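Local coordinates for multi-copper Oxidase CueO (Ochrobactrum, PDB 6EVG), which probably oxidises phenolic substrates as a laccase-like copper enzyme, and shows oxidase activity towards lignin model compounds and lignosulfonate, at residues D170-E182 with D193-N206. Residues are numbered along the deposited sequence; the frame is centred on the assembly and turned at random.
Sequences DIPLVLQDRRVIE and DLMHGFRGGNLIVN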
# COMPACT_ATOMS: atom_id res chain seq x y z
N ASP A 170 -14.17 13.03 -2.14
CA ASP A 170 -12.80 12.51 -2.25
C ASP A 170 -12.58 11.76 -0.93
O ASP A 170 -12.37 12.39 0.10
CB ASP A 170 -11.83 13.66 -2.45
CG ASP A 170 -10.40 13.24 -2.56
OD1 ASP A 170 -10.12 12.01 -2.67
OD2 ASP A 170 -9.51 14.15 -2.61
N ILE A 171 -12.68 10.42 -1.00
CA ILE A 171 -12.78 9.60 0.17
C ILE A 171 -11.75 8.48 0.12
O ILE A 171 -11.70 7.73 -0.84
CB ILE A 171 -14.21 8.94 0.27
CG1 ILE A 171 -15.29 10.05 0.31
CG2 ILE A 171 -14.31 8.04 1.47
CD1 ILE A 171 -16.68 9.55 0.11
N PRO A 172 -10.90 8.37 1.16
CA PRO A 172 -9.94 7.25 1.22
C PRO A 172 -10.61 6.01 1.81
O PRO A 172 -11.39 6.11 2.75
CB PRO A 172 -8.85 7.77 2.16
CG PRO A 172 -9.61 8.65 3.11
CD PRO A 172 -10.74 9.27 2.31
N LEU A 173 -10.24 4.85 1.21
CA LEU A 173 -10.75 3.55 1.67
C LEU A 173 -9.55 2.64 1.90
O LEU A 173 -8.89 2.22 0.94
CB LEU A 173 -11.67 2.88 0.64
CG LEU A 173 -12.90 3.72 0.20
CD1 LEU A 173 -13.66 2.91 -0.89
CD2 LEU A 173 -13.81 4.09 1.36
N VAL A 174 -9.31 2.28 3.15
CA VAL A 174 -8.24 1.36 3.51
C VAL A 174 -8.89 0.00 3.78
O VAL A 174 -9.62 -0.18 4.78
CB VAL A 174 -7.45 1.85 4.76
CG1 VAL A 174 -6.37 0.85 5.09
CG2 VAL A 174 -6.92 3.25 4.52
N LEU A 175 -8.61 -0.93 2.88
CA LEU A 175 -9.22 -2.27 2.92
C LEU A 175 -8.30 -3.21 3.71
O LEU A 175 -7.10 -3.31 3.37
CB LEU A 175 -9.39 -2.82 1.51
CG LEU A 175 -10.08 -1.92 0.48
CD1 LEU A 175 -10.21 -2.62 -0.87
CD2 LEU A 175 -11.47 -1.43 0.94
N GLN A 176 -8.85 -3.88 4.72
CA GLN A 176 -8.07 -4.81 5.54
C GLN A 176 -8.95 -6.00 5.92
O GLN A 176 -10.15 -6.05 5.62
CB GLN A 176 -7.47 -4.14 6.77
CG GLN A 176 -6.50 -3.04 6.44
CD GLN A 176 -6.07 -2.26 7.65
OE1 GLN A 176 -6.91 -1.73 8.41
NE2 GLN A 176 -4.74 -2.18 7.85
N ASP A 177 -8.35 -6.98 6.58
CA ASP A 177 -9.06 -8.10 7.15
C ASP A 177 -8.57 -8.43 8.54
O ASP A 177 -7.49 -8.00 8.96
CB ASP A 177 -9.05 -9.34 6.24
CG ASP A 177 -7.71 -10.00 5.97
OD1 ASP A 177 -6.68 -9.36 6.20
OD2 ASP A 177 -7.71 -11.19 5.48
N ARG A 178 -9.39 -9.14 9.30
CA ARG A 178 -9.14 -9.43 10.68
C ARG A 178 -9.58 -10.87 11.01
O ARG A 178 -10.70 -11.28 10.70
CB ARG A 178 -9.99 -8.54 11.60
CG ARG A 178 -9.68 -7.06 11.53
CD ARG A 178 -8.28 -6.72 12.06
NE ARG A 178 -8.15 -7.09 13.44
CZ ARG A 178 -7.19 -6.63 14.23
NH1 ARG A 178 -6.26 -5.86 13.76
NH2 ARG A 178 -7.21 -6.94 15.54
N ARG A 179 -8.69 -11.61 11.69
CA ARG A 179 -9.06 -12.86 12.34
C ARG A 179 -9.74 -12.58 13.69
O ARG A 179 -10.60 -13.36 14.09
CB ARG A 179 -7.84 -13.76 12.50
CG ARG A 179 -8.09 -15.11 13.09
CD ARG A 179 -6.95 -16.08 12.99
NE ARG A 179 -6.60 -16.29 11.58
CZ ARG A 179 -5.49 -16.89 11.13
NH1 ARG A 179 -4.63 -17.40 11.99
NH2 ARG A 179 -5.26 -16.99 9.84
N VAL A 180 -9.31 -11.52 14.37
CA VAL A 180 -9.73 -11.23 15.72
C VAL A 180 -10.22 -9.79 15.81
O VAL A 180 -9.49 -8.86 15.45
CB VAL A 180 -8.58 -11.46 16.70
CG1 VAL A 180 -9.00 -11.10 18.13
CG2 VAL A 180 -8.07 -12.91 16.62
N ILE A 181 -11.45 -9.62 16.30
CA ILE A 181 -12.00 -8.30 16.58
C ILE A 181 -12.31 -8.06 18.05
O ILE A 181 -12.73 -6.96 18.44
CB ILE A 181 -13.19 -7.96 15.64
CG1 ILE A 181 -14.30 -9.00 15.77
CG2 ILE A 181 -12.73 -7.87 14.20
CD1 ILE A 181 -15.04 -9.14 17.02
N GLU A 182 -12.11 -9.06 18.93
CA GLU A 182 -12.31 -8.93 20.38
C GLU A 182 -11.20 -9.65 21.06
O GLU A 182 -10.95 -10.84 20.80
CB GLU A 182 -13.67 -9.50 20.77
CG GLU A 182 -13.89 -9.51 22.29
CD GLU A 182 -14.07 -8.22 23.00
OE1 GLU A 182 -15.11 -7.64 22.74
OE2 GLU A 182 -13.23 -7.96 24.00
N ASP A 193 -0.08 -19.93 8.14
CA ASP A 193 -0.10 -18.45 7.94
C ASP A 193 1.24 -17.95 7.49
O ASP A 193 1.32 -17.06 6.63
CB ASP A 193 -0.51 -17.73 9.21
CG ASP A 193 -1.89 -18.07 9.69
OD1 ASP A 193 -2.83 -18.23 8.86
OD2 ASP A 193 -2.08 -18.13 10.94
N LEU A 194 2.31 -18.49 8.05
CA LEU A 194 3.65 -18.02 7.62
C LEU A 194 3.89 -18.45 6.17
O LEU A 194 4.50 -17.72 5.38
CB LEU A 194 4.76 -18.53 8.53
CG LEU A 194 4.74 -18.02 9.93
CD1 LEU A 194 5.89 -18.62 10.75
CD2 LEU A 194 4.73 -16.47 10.00
N MET A 195 3.45 -19.68 5.81
CA MET A 195 3.69 -20.17 4.45
C MET A 195 2.80 -19.49 3.42
O MET A 195 3.27 -19.18 2.30
CB MET A 195 3.51 -21.65 4.37
CG MET A 195 4.61 -22.41 5.11
SD MET A 195 4.54 -24.18 5.07
CE MET A 195 4.91 -24.41 3.36
N HIS A 196 1.57 -19.19 3.75
CA HIS A 196 0.56 -18.75 2.74
C HIS A 196 0.11 -17.31 2.91
O HIS A 196 -0.60 -16.83 2.04
CB HIS A 196 -0.65 -19.71 2.71
CG HIS A 196 -0.25 -21.11 2.33
ND1 HIS A 196 0.18 -21.45 1.06
CD2 HIS A 196 -0.08 -22.21 3.07
CE1 HIS A 196 0.52 -22.73 1.03
NE2 HIS A 196 0.34 -23.23 2.24
N GLY A 197 0.52 -16.68 4.01
CA GLY A 197 0.01 -15.35 4.37
C GLY A 197 -1.12 -15.45 5.37
O GLY A 197 -1.92 -16.39 5.33
N PHE A 198 -1.21 -14.45 6.24
CA PHE A 198 -2.20 -14.38 7.30
C PHE A 198 -3.43 -13.68 6.76
O PHE A 198 -3.36 -12.49 6.42
CB PHE A 198 -1.63 -13.62 8.47
CG PHE A 198 -2.52 -13.44 9.67
CD1 PHE A 198 -2.55 -14.40 10.68
CD2 PHE A 198 -3.33 -12.35 9.81
CE1 PHE A 198 -3.29 -14.21 11.85
CE2 PHE A 198 -4.10 -12.16 10.95
CZ PHE A 198 -4.09 -13.09 11.94
N ARG A 199 -4.58 -14.38 6.78
CA ARG A 199 -5.88 -13.82 6.37
C ARG A 199 -6.92 -14.07 7.48
O ARG A 199 -6.78 -14.98 8.29
CB ARG A 199 -6.40 -14.49 5.09
CG ARG A 199 -5.54 -14.17 3.88
CD ARG A 199 -5.96 -14.80 2.56
NE ARG A 199 -7.35 -15.12 2.33
CZ ARG A 199 -7.90 -15.90 1.37
NH1 ARG A 199 -7.18 -16.61 0.50
NH2 ARG A 199 -9.20 -15.99 1.31
N GLY A 200 -7.94 -13.23 7.52
CA GLY A 200 -9.07 -13.44 8.42
C GLY A 200 -10.39 -13.22 7.73
O GLY A 200 -10.42 -12.59 6.67
N GLY A 201 -11.45 -13.69 8.35
CA GLY A 201 -12.79 -13.65 7.72
C GLY A 201 -13.55 -12.38 7.95
O GLY A 201 -14.59 -12.18 7.33
N ASN A 202 -13.09 -11.51 8.85
CA ASN A 202 -13.82 -10.24 9.09
C ASN A 202 -13.19 -9.17 8.22
O ASN A 202 -12.04 -8.78 8.48
CB ASN A 202 -13.72 -9.85 10.56
CG ASN A 202 -14.27 -10.87 11.48
OD1 ASN A 202 -15.46 -10.99 11.65
ND2 ASN A 202 -13.39 -11.60 12.14
N LEU A 203 -13.90 -8.66 7.24
CA LEU A 203 -13.36 -7.58 6.39
C LEU A 203 -13.67 -6.24 7.00
O LEU A 203 -14.76 -6.08 7.57
CB LEU A 203 -13.93 -7.69 4.99
CG LEU A 203 -13.82 -9.04 4.29
CD1 LEU A 203 -14.28 -8.92 2.84
CD2 LEU A 203 -12.34 -9.54 4.29
N ILE A 204 -12.73 -5.32 6.88
CA ILE A 204 -12.91 -3.97 7.44
C ILE A 204 -12.51 -2.92 6.41
O ILE A 204 -11.67 -3.15 5.54
CB ILE A 204 -12.14 -3.81 8.76
CG1 ILE A 204 -10.64 -4.11 8.59
CG2 ILE A 204 -12.77 -4.67 9.84
CD1 ILE A 204 -9.79 -3.71 9.78
N VAL A 205 -13.15 -1.75 6.55
CA VAL A 205 -12.80 -0.55 5.78
C VAL A 205 -12.63 0.58 6.75
O VAL A 205 -13.49 0.86 7.58
CB VAL A 205 -13.84 -0.22 4.69
CG1 VAL A 205 -13.37 0.96 3.84
CG2 VAL A 205 -14.17 -1.44 3.83
N ASN A 206 -11.45 1.23 6.68
CA ASN A 206 -11.12 2.30 7.62
C ASN A 206 -11.37 1.89 9.06
O ASN A 206 -11.78 2.70 9.89
CB ASN A 206 -11.82 3.63 7.26
CG ASN A 206 -11.36 4.18 5.93
OD1 ASN A 206 -10.46 3.63 5.28
ND2 ASN A 206 -11.97 5.30 5.50
O HOH W 1 -4.51 -10.43 5.04
O HOH W 2 -9.05 -16.84 9.95
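Strands 170-178 and 202-205 pair antiparallel in the second cupredoxin-like domain of this multicopper oxidase, with an asparagine amide prolonging the pairing at one end and another reinforcing its last pair at the other. Q176 and I204 exchange two backbone bonds, I204 N reaching Q176 O at 3.0 Å. Beyond the last bridge N206 carries on with its amide: OD1 takes the N-H of V174 at 2.8 Å, while ND2 gives a nearly straight bond to P172 O (2.9 Å, 165°). At the other end N202 grips R178 O twice, through its backbone N and through ND2.

Past the strands, R179 reaches across to the helix and meets D193 in an end-on salt bridge, NH1 to OD2 and NH2 to OD1, both at 2.9 Å. Its CG lies opposite the backbone N (chi1 -177°), and a bend at chi3 turns the guanidinium so that F198 CE1 lies over the centre of one of its faces; NH2 also donates to R199 O. D177 OD2 receives G200 N from above the carboxylate plane and forms a salt bridge with R231.

Strand 170-178 lies between 202-205 and 219-226, with L203 and V205 packed on strand 295-303, while helix 191-196, just before F198, hydrogen-bonds through M195 O to NE2 of H495, a copper ligand.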